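Local coordinates for protein NDP-rhamnosyltransferase (Saccharopolyspora spinosa, PDB 3TSA) that is a glycosyltransferase-type protein of the GT-B fold, built from two domains, each with a parallel beta sheet, at residues I126-G131 with P173-I178; L33-P38 with P104-L109; A330-P335 with I350-G355; T246-V251 with Q345-I350. One frame throughout, in Å; residues are numbered along the deposited sequence.

Contact 1. Residues I126-G131 with P173-I178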
loop_
_atom_site.group_PDB
_atom_site.type_symbol
_atom_site.label_atom_id
_atom_site.label_comp_id
_atom_site.label_asym_id
_atom_site.label_seq_id
_atom_site.Cartn_x
_atom_site.Cartn_y
_atom_site.Cartn_z
ATOM N N ILE A 126 24.166 2.146 6.834
ATOM C CA ILE A 126 24.073 0.733 7.245
ATOM C C ILE A 126 23.785 -0.205 6.075
ATOM O O ILE A 126 24.331 -1.324 6.012
ATOM C CB ILE A 126 23.017 0.542 8.350
ATOM C CG1 ILE A 126 22.909 -0.965 8.744
ATOM C CG2 ILE A 126 21.648 0.987 7.877
ATOM C CD1 ILE A 126 24.177 -1.555 9.257
ATOM N N GLY A 127 22.875 0.178 5.156
ATOM C CA GLY A 127 22.607 -0.727 4.028
ATOM C C GLY A 127 23.794 -1.056 3.127
ATOM O O GLY A 127 23.956 -2.164 2.615
ATOM N N ARG A 128 24.655 -0.075 2.942
ATOM C CA ARG A 128 25.880 -0.270 2.205
ATOM C C ARG A 128 26.891 -1.197 2.964
ATOM O O ARG A 128 27.527 -2.067 2.328
ATOM C CB ARG A 128 26.529 1.056 1.865
ATOM C CG ARG A 128 25.650 1.872 0.899
ATOM C CD ARG A 128 26.265 3.231 0.612
ATOM N NE ARG A 128 27.444 3.022 -0.216
ATOM C CZ ARG A 128 28.280 3.998 -0.587
ATOM N NH1 ARG A 128 28.039 5.255 -0.218
ATOM N NH2 ARG A 128 29.354 3.705 -1.358
ATOM N N VAL A 129 27.049 -0.967 4.270
ATOM C CA VAL A 129 27.858 -1.854 5.129
ATOM C C VAL A 129 27.288 -3.267 5.010
ATOM O O VAL A 129 28.027 -4.220 4.750
ATOM C CB VAL A 129 27.943 -1.340 6.570
ATOM C CG1 VAL A 129 28.648 -2.396 7.494
ATOM C CG2 VAL A 129 28.724 0.038 6.598
ATOM N N LEU A 130 25.971 -3.410 5.212
ATOM C CA LEU A 130 25.343 -4.729 5.185
ATOM C C LEU A 130 25.588 -5.420 3.835
ATOM O O LEU A 130 25.962 -6.584 3.776
ATOM C CB LEU A 130 23.843 -4.597 5.447
ATOM C CG LEU A 130 23.023 -5.855 5.727
ATOM C CD1 LEU A 130 23.598 -6.473 6.956
ATOM C CD2 LEU A 130 21.503 -5.490 5.924
ATOM N N GLY A 131 25.404 -4.691 2.745
ATOM C CA GLY A 131 25.685 -5.224 1.442
ATOM C C GLY A 131 27.112 -5.740 1.221
ATOM O O GLY A 131 27.285 -6.767 0.590
ATOM N N PRO A 173 31.578 -0.377 -0.187
ATOM C CA PRO A 173 31.522 -0.705 -1.634
ATOM C C PRO A 173 30.768 0.361 -2.454
ATOM O O PRO A 173 29.857 1.010 -1.924
ATOM C CB PRO A 173 30.702 -2.001 -1.687
ATOM C CG PRO A 173 30.790 -2.594 -0.277
ATOM C CD PRO A 173 31.054 -1.467 0.677
ATOM N N THR A 174 31.110 0.455 -3.740
ATOM C CA THR A 174 30.262 1.169 -4.708
ATOM C C THR A 174 28.932 0.400 -4.879
ATOM O O THR A 174 28.906 -0.831 -5.013
ATOM C CB THR A 174 31.017 1.448 -6.076
ATOM O OG1 THR A 174 32.157 2.260 -5.792
ATOM C CG2 THR A 174 30.170 2.301 -7.016
ATOM N N PRO A 175 27.791 1.122 -4.858
ATOM C CA PRO A 175 26.549 0.354 -5.074
ATOM C C PRO A 175 26.421 -0.152 -6.519
ATOM O O PRO A 175 26.985 0.450 -7.468
ATOM C CB PRO A 175 25.435 1.361 -4.728
ATOM C CG PRO A 175 26.106 2.751 -5.111
ATOM C CD PRO A 175 27.537 2.547 -4.588
ATOM N N GLU A 176 25.601 -1.177 -6.696
ATOM C CA GLU A 176 25.270 -1.712 -8.027
ATOM C C GLU A 176 24.626 -0.688 -8.944
ATOM O O GLU A 176 24.886 -0.683 -10.175
ATOM C CB GLU A 176 24.311 -2.893 -7.901
ATOM C CG GLU A 176 24.759 -4.109 -8.520
ATOM C CD GLU A 176 26.126 -4.471 -8.000
ATOM O OE1 GLU A 176 27.039 -4.471 -8.865
ATOM O OE2 GLU A 176 26.298 -4.666 -6.746
ATOM N N LEU A 177 23.805 0.207 -8.364
ATOM C CA LEU A 177 22.880 1.010 -9.162
ATOM C C LEU A 177 22.422 2.125 -8.183
ATOM O O LEU A 177 22.307 1.879 -6.982
ATOM C CB LEU A 177 21.692 0.087 -9.529
ATOM C CG LEU A 177 20.568 0.678 -10.341
ATOM C CD1 LEU A 177 21.166 1.278 -11.619
ATOM C CD2 LEU A 177 19.470 -0.367 -10.654
ATOM N N ILE A 178 22.186 3.338 -8.684
ATOM C CA ILE A 178 21.477 4.396 -7.871
ATOM C C ILE A 178 20.196 4.697 -8.614
ATOM O O ILE A 178 20.255 4.896 -9.862
ATOM C CB ILE A 178 22.291 5.699 -7.838
ATOM C CG1 ILE A 178 23.670 5.359 -7.205
ATOM C CG2 ILE A 178 21.568 6.678 -6.962
ATOM C CD1 ILE A 178 24.728 6.524 -7.275
HETATM O O HOH W 1 27.148 0.320 -1.602
#
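Pro173 touches Arg128 of helix 125-133 twice: its ring atom CD packs 3.9 Å from the backbone Arg128 O, and Pro173 O accepts a bond from the guanidinium. The bond from Arg128 NH2 to Pro173 O is 2.8 Å long and nearly straight at 172°. Pro173 O lies at the edge of the guanidinium, close to its plane, while the donor sits above the plane of the carbonyl, 37° out of it. A water fills the angle beside this bond, accepting from Arg128 NE at 3.1 Å and donating to Pro173 O at 2.8 Å. The arginine chain runs extended from the helix and then bends at chi3 (71°), which brings NH2 onto the carbonyl and leaves NE to reach it through the water. At Thr174 the chain passes by with its CA near NH2 and its CB directed away. Pro175 comes next, its CD 3.9 Å from Arg128 NH2, and its ring also rests on Leu140 of the neighbouring strand. One carbonyl oxygen is thus held twice by one arginine, directly and through water, which probably restrains the guanidinium's rotation and ties the loop to the helix by a polar link at the surface.

Contact 2. Residues L33-P38 with P104-L109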
loop_
_atom_site.group_PDB
_atom_site.type_symbol
_atom_site.label_atom_id
_atom_site.label_comp_id
_atom_site.label_asym_id
_atom_site.label_seq_id
_atom_site.Cartn_x
_atom_site.Cartn_y
_atom_site.Cartn_z
ATOM N N LEU A 33 10.307 -6.413 2.409
ATOM C CA LEU A 33 10.213 -6.213 3.849
ATOM C C LEU A 33 10.985 -4.934 4.179
ATOM O O LEU A 33 12.151 -4.733 3.708
ATOM C CB LEU A 33 10.899 -7.409 4.559
ATOM C CG LEU A 33 10.864 -7.487 6.120
ATOM C CD1 LEU A 33 9.427 -7.628 6.674
ATOM C CD2 LEU A 33 11.668 -8.687 6.698
ATOM N N ILE A 34 10.382 -4.067 5.000
ATOM C CA ILE A 34 11.006 -2.791 5.373
ATOM C C ILE A 34 11.719 -2.908 6.753
ATOM O O ILE A 34 11.034 -3.146 7.764
ATOM C CB ILE A 34 9.915 -1.722 5.545
ATOM C CG1 ILE A 34 8.994 -1.675 4.316
ATOM C CG2 ILE A 34 10.553 -0.316 5.813
ATOM C CD1 ILE A 34 9.677 -1.330 3.136
ATOM N N ALA A 35 13.047 -2.734 6.832
ATOM C CA ALA A 35 13.672 -2.756 8.162
ATOM C C ALA A 35 13.320 -1.370 8.791
ATOM O O ALA A 35 13.690 -0.308 8.235
ATOM C CB ALA A 35 15.229 -2.939 8.011
ATOM N N ALA A 36 12.583 -1.361 9.900
ATOM C CA ALA A 36 11.967 -0.160 10.419
ATOM C C ALA A 36 12.289 0.027 11.888
ATOM O O ALA A 36 11.909 -0.818 12.733
ATOM C CB ALA A 36 10.457 -0.215 10.237
ATOM N N PRO A 37 12.985 1.115 12.209
ATOM C CA PRO A 37 13.010 1.438 13.621
ATOM C C PRO A 37 11.634 2.030 13.952
ATOM O O PRO A 37 10.835 2.301 13.028
ATOM C CB PRO A 37 14.115 2.524 13.734
ATOM C CG PRO A 37 14.192 3.148 12.448
ATOM C CD PRO A 37 13.596 2.164 11.376
ATOM N N PRO A 38 11.363 2.275 15.246
ATOM C CA PRO A 38 10.058 2.781 15.738
ATOM C C PRO A 38 9.508 3.969 14.972
ATOM O O PRO A 38 8.285 3.996 14.709
ATOM C CB PRO A 38 10.403 3.219 17.166
ATOM C CG PRO A 38 11.379 2.115 17.548
ATOM C CD PRO A 38 12.320 2.111 16.360
ATOM N N PRO A 104 24.481 -5.542 14.309
ATOM C CA PRO A 104 24.128 -6.881 14.771
ATOM C C PRO A 104 22.659 -7.199 14.466
ATOM O O PRO A 104 22.369 -8.339 14.063
ATOM C CB PRO A 104 24.399 -6.833 16.313
ATOM C CG PRO A 104 25.392 -5.781 16.502
ATOM C CD PRO A 104 25.114 -4.726 15.370
ATOM N N GLU A 105 21.763 -6.211 14.658
ATOM C CA GLU A 105 20.331 -6.478 14.346
ATOM C C GLU A 105 20.145 -6.723 12.869
ATOM O O GLU A 105 19.338 -7.618 12.494
ATOM C CB GLU A 105 19.460 -5.335 14.757
ATOM C CG GLU A 105 19.174 -5.313 16.207
ATOM C CD GLU A 105 18.615 -3.976 16.528
ATOM O OE1 GLU A 105 19.430 -3.010 16.655
ATOM O OE2 GLU A 105 17.352 -3.885 16.577
ATOM N N TYR A 106 20.836 -5.942 12.013
ATOM C CA TYR A 106 20.653 -6.109 10.541
ATOM C C TYR A 106 21.231 -7.394 10.077
ATOM O O TYR A 106 20.706 -8.042 9.169
ATOM C CB TYR A 106 21.204 -4.900 9.711
ATOM C CG TYR A 106 20.291 -3.633 9.740
ATOM C CD1 TYR A 106 19.420 -3.302 8.650
ATOM C CD2 TYR A 106 20.280 -2.791 10.849
ATOM C CE1 TYR A 106 18.606 -2.087 8.709
ATOM C CE2 TYR A 106 19.494 -1.636 10.906
ATOM C CZ TYR A 106 18.651 -1.307 9.841
ATOM O OH TYR A 106 17.867 -0.169 9.964
ATOM N N LEU A 107 22.338 -7.825 10.710
ATOM C CA LEU A 107 22.915 -9.109 10.275
ATOM C C LEU A 107 22.013 -10.270 10.688
ATOM O O LEU A 107 21.837 -11.183 9.912
ATOM C CB LEU A 107 24.311 -9.301 10.874
ATOM C CG LEU A 107 25.411 -8.393 10.286
ATOM C CD1 LEU A 107 26.610 -8.512 11.245
ATOM C CD2 LEU A 107 25.767 -8.916 8.935
ATOM N N ARG A 108 21.406 -10.166 11.877
ATOM C CA ARG A 108 20.422 -11.204 12.323
ATOM C C ARG A 108 19.235 -11.296 11.357
ATOM O O ARG A 108 18.799 -12.377 10.948
ATOM C CB ARG A 108 19.928 -10.906 13.743
ATOM C CG ARG A 108 20.961 -11.455 14.761
ATOM C CD ARG A 108 20.931 -10.747 16.102
ATOM N NE ARG A 108 19.613 -10.358 16.576
ATOM C CZ ARG A 108 19.374 -9.266 17.305
ATOM N NH1 ARG A 108 20.378 -8.445 17.663
ATOM N NH2 ARG A 108 18.120 -8.999 17.678
ATOM N N LEU A 109 18.766 -10.123 10.965
ATOM C CA LEU A 109 17.593 -10.001 10.071
ATOM C C LEU A 109 17.945 -10.573 8.711
ATOM O O LEU A 109 17.186 -11.336 8.124
ATOM C CB LEU A 109 17.125 -8.552 9.993
ATOM C CG LEU A 109 16.002 -8.244 8.971
ATOM C CD1 LEU A 109 14.717 -9.164 9.148
ATOM C CD2 LEU A 109 15.586 -6.773 8.917
HETATM O O HOH W 2 16.329 0.508 7.942
#
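This contact belongs to the alpha/beta layering of the N-terminal domain, where the long helix 82-113 covers one face of the parallel sheet at strand 31-36. The short segments run nearly antiparallel, at 160°, with axes 11.0 Å apart at closest approach. Leu33 and Ala35, two residues apart on the strand, both direct their CB toward the helix; Ala35 meets Tyr106 and Leu109, one helical turn apart, and Leu33 meets Leu109. Ala35 CB touches both helix residues, 3.6 Å from Tyr106 CE1 and 4.0 Å from Leu109 CD2. Leu109 has its CG anti to the backbone N (chi1 173°), which carries its forked end toward the strand: CD2 goes to the alanine, and CD1 reaches Leu33 CD2 at 3.9 Å, the two leucines crossing at a slant. The tyrosine ring stretches past Ala35, and its hydroxyl is linked to the strand by a water lying at the ring edge, in plane; this water donates to Ala35 O at 2.8 Å and accepts from Tyr106 OH at 2.6 Å. The hydroxyl's polarity is thereby met within a buried apolar layer. Phe208 of the second subunit packs on Leu33 and Leu109, so the layer also borders the dimer contact. A helix packed on one face of a parallel sheet is the layering of the Rossmann-like domains from which GT-B proteins are built.

Contact 3. Residues A330-P335 with I350-G355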
loop_
_atom_site.group_PDB
_atom_site.type_symbol
_atom_site.label_atom_id
_atom_site.label_comp_id
_atom_site.label_asym_id
_atom_site.label_seq_id
_atom_site.Cartn_x
_atom_site.Cartn_y
_atom_site.Cartn_z
ATOM N N ALA A 330 10.119 27.995 -12.289
ATOM C CA ALA A 330 8.917 27.245 -11.850
ATOM C C ALA A 330 8.532 27.616 -10.434
ATOM O O ALA A 330 7.671 26.957 -9.825
ATOM C CB ALA A 330 9.158 25.656 -11.939
ATOM N N GLY A 331 9.214 28.615 -9.874
ATOM C CA GLY A 331 8.870 28.975 -8.468
ATOM C C GLY A 331 9.728 30.135 -8.022
ATOM O O GLY A 331 10.529 30.720 -8.817
ATOM N N ILE A 332 9.520 30.470 -6.756
ATOM C CA ILE A 332 10.322 31.536 -6.129
ATOM C C ILE A 332 10.937 30.910 -4.874
ATOM O O ILE A 332 10.270 30.162 -4.160
ATOM C CB ILE A 332 9.437 32.764 -5.838
ATOM C CG1 ILE A 332 9.118 33.531 -7.149
ATOM C CG2 ILE A 332 10.200 33.758 -4.883
ATOM C CD1 ILE A 332 8.134 34.631 -6.951
ATOM N N CYS A 333 12.222 31.214 -4.612
ATOM C CA CYS A 333 12.902 30.754 -3.430
ATOM C C CYS A 333 13.023 31.936 -2.405
ATOM O O CYS A 333 13.450 33.043 -2.814
ATOM C CB CYS A 333 14.304 30.265 -3.895
ATOM S SG CYS A 333 15.401 29.934 -2.445
ATOM N N LEU A 334 12.612 31.763 -1.147
ATOM C CA LEU A 334 13.030 32.734 -0.072
ATOM C C LEU A 334 14.165 32.033 0.687
ATOM O O LEU A 334 13.915 31.125 1.489
ATOM C CB LEU A 334 11.846 33.117 0.851
ATOM C CG LEU A 334 10.522 33.505 0.154
ATOM C CD1 LEU A 334 9.410 33.844 1.153
ATOM C CD2 LEU A 334 10.801 34.706 -0.764
ATOM N N PRO A 335 15.421 32.470 0.458
ATOM C CA PRO A 335 16.537 31.512 0.710
ATOM C C PRO A 335 17.046 31.479 2.118
ATOM O O PRO A 335 17.819 30.597 2.458
ATOM C CB PRO A 335 17.649 32.018 -0.200
ATOM C CG PRO A 335 17.392 33.493 -0.301
ATOM C CD PRO A 335 15.856 33.564 -0.414
ATOM N N ILE A 350 4.076 35.807 -3.711
ATOM C CA ILE A 350 2.832 35.114 -4.029
ATOM C C ILE A 350 2.094 35.803 -5.150
ATOM O O ILE A 350 1.709 35.158 -6.136
ATOM C CB ILE A 350 1.884 35.045 -2.786
ATOM C CG1 ILE A 350 2.543 34.182 -1.680
ATOM C CG2 ILE A 350 0.519 34.396 -3.222
ATOM C CD1 ILE A 350 1.773 34.186 -0.324
ATOM N N ALA A 351 1.936 37.120 -5.035
ATOM C CA ALA A 351 1.277 37.900 -6.080
ATOM C C ALA A 351 1.980 37.747 -7.430
ATOM O O ALA A 351 1.300 37.657 -8.439
ATOM C CB ALA A 351 1.200 39.422 -5.689
ATOM N N THR A 352 3.313 37.658 -7.466
ATOM C CA THR A 352 4.063 37.652 -8.693
ATOM C C THR A 352 3.724 36.303 -9.427
ATOM O O THR A 352 3.529 36.286 -10.622
ATOM C CB THR A 352 5.555 37.677 -8.398
ATOM O OG1 THR A 352 5.906 39.018 -7.988
ATOM C CG2 THR A 352 6.316 37.359 -9.640
ATOM N N VAL A 353 3.766 35.203 -8.704
ATOM C CA VAL A 353 3.416 33.900 -9.287
ATOM C C VAL A 353 1.962 33.854 -9.796
ATOM O O VAL A 353 1.709 33.434 -10.949
ATOM C CB VAL A 353 3.697 32.708 -8.279
ATOM C CG1 VAL A 353 3.285 31.336 -8.945
ATOM C CG2 VAL A 353 5.155 32.667 -7.930
ATOM N N LEU A 354 1.019 34.316 -8.968
ATOM C CA LEU A 354 -0.399 34.359 -9.340
ATOM C C LEU A 354 -0.637 35.305 -10.554
ATOM O O LEU A 354 -1.671 35.179 -11.270
ATOM C CB LEU A 354 -1.310 34.778 -8.166
ATOM C CG LEU A 354 -1.320 33.845 -6.922
ATOM C CD1 LEU A 354 -2.187 34.430 -5.804
ATOM C CD2 LEU A 354 -1.745 32.372 -7.255
ATOM N N GLY A 355 0.254 36.267 -10.773
ATOM C CA GLY A 355 0.070 37.146 -11.939
ATOM C C GLY A 355 0.803 36.797 -13.219
ATOM O O GLY A 355 0.738 37.562 -14.197
#
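Strand 331-333, at the margin of the C-terminal sheet, passes the last turns of helix 343-354 with Ile332 pointing its CB toward the helix and Thr352 and Val353 pointing theirs back. Ile332 carries the contact through its CD1 end. Its CG1 lies anti to the carbonyl carbon (chi1 -75°) and chi2 is extended at 173°, so CD1 is held out at full length toward the helix. There it meets Val353 CG2 at 3.7 Å, and Val353 CG2 also lies 4.1 Å from Ile332 CG1; the two side chains lie alongside, running opposite ways. With Val353 CG1 anti to the backbone N (chi1 179°), CG2 is the branch left to face the isoleucine. On the more exposed side, Thr352 CG2 comes within 4.2 Å of Ile332 CD1. The threonine hydroxyl is used inside the helix, where Thr352 OG1 is hydrogen-bonded to Asp348 O, leaving the methyl for the strand. Phe359 of helix 358-371 touches both Ile332 and Thr352, and Leu310 of the adjacent strand also packs on Ile332. The contact is therefore apolar across the two segments, chiefly methyl against methyl, and its cohesion probably comes from dispersion and the shedding of water, with no directional bond to set its geometry.

Contact 4. Residues T246-V251 with Q345-I350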
loop_
_atom_site.group_PDB
_atom_site.type_symbol
_atom_site.label_atom_id
_atom_site.label_comp_id
_atom_site.label_asym_id
_atom_site.label_seq_id
_atom_site.Cartn_x
_atom_site.Cartn_y
_atom_site.Cartn_z
ATOM N N THR A 246 -2.920 34.705 3.310
ATOM C CA THR A 246 -4.338 35.049 3.573
ATOM C C THR A 246 -4.597 36.554 3.462
ATOM O O THR A 246 -5.748 36.984 3.303
ATOM C CB THR A 246 -4.823 34.528 4.937
ATOM O OG1 THR A 246 -3.992 35.039 6.005
ATOM C CG2 THR A 246 -4.828 32.985 4.955
ATOM N N GLU A 247 -3.550 37.350 3.598
ATOM C CA GLU A 247 -3.682 38.770 3.454
ATOM C C GLU A 247 -3.794 39.242 2.024
ATOM O O GLU A 247 -4.156 40.366 1.777
ATOM C CB GLU A 247 -2.465 39.416 4.074
ATOM C CG GLU A 247 -2.577 39.415 5.580
ATOM C CD GLU A 247 -1.470 40.261 6.214
ATOM O OE1 GLU A 247 -1.139 39.923 7.369
ATOM O OE2 GLU A 247 -0.948 41.223 5.546
ATOM N N LEU A 248 -3.461 38.386 1.062
ATOM C CA LEU A 248 -3.417 38.776 -0.310
ATOM C C LEU A 248 -4.810 38.737 -0.896
ATOM O O LEU A 248 -5.564 37.780 -0.610
ATOM C CB LEU A 248 -2.452 37.850 -1.070
ATOM C CG LEU A 248 -2.054 38.400 -2.441
ATOM C CD1 LEU A 248 -1.308 39.693 -2.372
ATOM C CD2 LEU A 248 -1.344 37.396 -3.295
ATOM N N PRO A 249 -5.175 39.817 -1.692
ATOM C CA PRO A 249 -6.508 39.901 -2.256
ATOM C C PRO A 249 -6.663 38.715 -3.161
ATOM O O PRO A 249 -5.723 38.400 -3.950
ATOM C CB PRO A 249 -6.478 41.180 -3.145
ATOM C CG PRO A 249 -5.294 42.005 -2.695
ATOM C CD PRO A 249 -4.336 41.018 -2.012
ATOM N N GLY A 250 -7.782 38.035 -3.034
ATOM C CA GLY A 250 -8.098 37.011 -4.002
ATOM C C GLY A 250 -7.891 35.599 -3.461
ATOM O O GLY A 250 -8.528 34.686 -3.943
ATOM N N VAL A 251 -7.048 35.447 -2.438
ATOM C CA VAL A 251 -6.494 34.123 -2.105
ATOM C C VAL A 251 -7.372 33.327 -1.170
ATOM O O VAL A 251 -7.986 33.895 -0.219
ATOM C CB VAL A 251 -5.006 34.223 -1.498
ATOM C CG1 VAL A 251 -4.593 32.880 -0.809
ATOM C CG2 VAL A 251 -4.022 34.679 -2.547
ATOM N N GLN A 345 7.930 41.076 1.128
ATOM C CA GLN A 345 8.583 40.343 0.051
ATOM C C GLN A 345 7.836 39.003 -0.199
ATOM O O GLN A 345 7.633 38.598 -1.356
ATOM C CB GLN A 345 10.067 40.098 0.412
ATOM C CG GLN A 345 10.766 39.092 -0.556
ATOM C CD GLN A 345 12.279 38.863 -0.190
ATOM O OE1 GLN A 345 12.890 39.610 0.619
ATOM N NE2 GLN A 345 12.859 37.847 -0.794
ATOM N N PHE A 346 7.428 38.360 0.900
ATOM C CA PHE A 346 6.707 37.060 0.846
ATOM C C PHE A 346 5.369 37.243 0.110
ATOM O O PHE A 346 5.057 36.520 -0.872
ATOM C CB PHE A 346 6.561 36.563 2.270
ATOM C CG PHE A 346 6.232 35.086 2.442
ATOM C CD1 PHE A 346 5.577 34.361 1.439
ATOM C CD2 PHE A 346 6.619 34.428 3.624
ATOM C CE1 PHE A 346 5.304 33.017 1.642
ATOM C CE2 PHE A 346 6.336 33.082 3.847
ATOM C CZ PHE A 346 5.666 32.351 2.814
ATOM N N THR A 347 4.608 38.266 0.545
ATOM C CA THR A 347 3.338 38.602 -0.103
ATOM C C THR A 347 3.549 38.941 -1.570
ATOM O O THR A 347 2.776 38.446 -2.431
ATOM C CB THR A 347 2.726 39.832 0.677
ATOM O OG1 THR A 347 2.425 39.330 1.993
ATOM C CG2 THR A 347 1.444 40.185 0.059
ATOM N N ASP A 348 4.574 39.752 -1.862
ATOM C CA ASP A 348 4.818 40.189 -3.227
ATOM C C ASP A 348 5.171 38.949 -4.099
ATOM O O ASP A 348 4.761 38.872 -5.288
ATOM C CB ASP A 348 5.951 41.253 -3.285
ATOM C CG ASP A 348 5.490 42.628 -2.853
ATOM O OD1 ASP A 348 4.324 42.833 -2.636
ATOM O OD2 ASP A 348 6.349 43.514 -2.690
ATOM N N SER A 349 5.812 37.966 -3.481
ATOM C CA SER A 349 6.235 36.755 -4.229
ATOM C C SER A 349 5.002 35.941 -4.626
ATOM O O SER A 349 4.922 35.378 -5.723
ATOM C CB SER A 349 7.142 35.876 -3.381
ATOM O OG SER A 349 8.391 36.488 -3.203
ATOM N N ILE A 350 4.076 35.807 -3.711
ATOM C CA ILE A 350 2.832 35.114 -4.029
ATOM C C ILE A 350 2.094 35.803 -5.150
ATOM O O ILE A 350 1.709 35.158 -6.136
ATOM C CB ILE A 350 1.884 35.045 -2.786
ATOM C CG1 ILE A 350 2.543 34.182 -1.680
ATOM C CG2 ILE A 350 0.519 34.396 -3.222
ATOM C CD1 ILE A 350 1.773 34.186 -0.324
#
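A loop-to-helix contact, apolar in character, joins the connection between helix 236-246 and strand 251-256 to the flank of helix 343-354 in the C-terminal domain. Leu248 carries it from the loop, its CB directed at the helix. With CG anti to the backbone N (chi1 -165°), its fork opens over Thr347 and Ile350, residues one turn apart. CD1 goes to Thr347 CG2 at 3.7 Å, and CD2 goes to Ile350 CG2 at 3.5 Å, with Ile350 CB 4.0 Å from the same CD2. Leu248 lies alongside both side chains and runs opposite to each. Both helix residues offer the methyl that stands anti to the backbone N; OG1 of Thr347, beside the backbone N, bonds to His343 O, one turn back in the helix. From Leu248 to Val251 the chain makes a type II beta turn, with Gly250 at a positive phi of 105°; the bond closing it, from Val251 N to Leu248 O, is weak at 3.3 Å. Within the helix, Gln345 O accepts from both Ser349 N and Ser349 OG, which reach it from opposite faces of its plane, the hydroxyl at 2.9 Å. Around this contact, Ala351 and Leu354 extend the helix surface under Leu248, Ala244 of helix 236-246 touches Thr347, and Leu310 of strand 309-311 lies against Ile350.

How the contacts relate
From the N terminus, contact 2 closes first, bringing helix 82-113 back over strand 31-36; contact 1 follows in series, closing the loop from helix 125-133 to the approach of strand 177-180. The two touch where Tyr106 and Leu107 of contact 2 meet Ile126 and Leu130 of contact 1, and both reach the N-terminal sheet. Beyond, contact 4 opens at 246-251 and closes at 345-350, after contact 3 has opened at 330-335; contact 3 closes at 350-355, so the two cross. Both use helix 343-354 and share Ile350, tying this helix to a loop and to strand 331-333. The two pairs lie on opposite sides of the chain's centre, contacts 1 and 3 having centres about 39 Å apart.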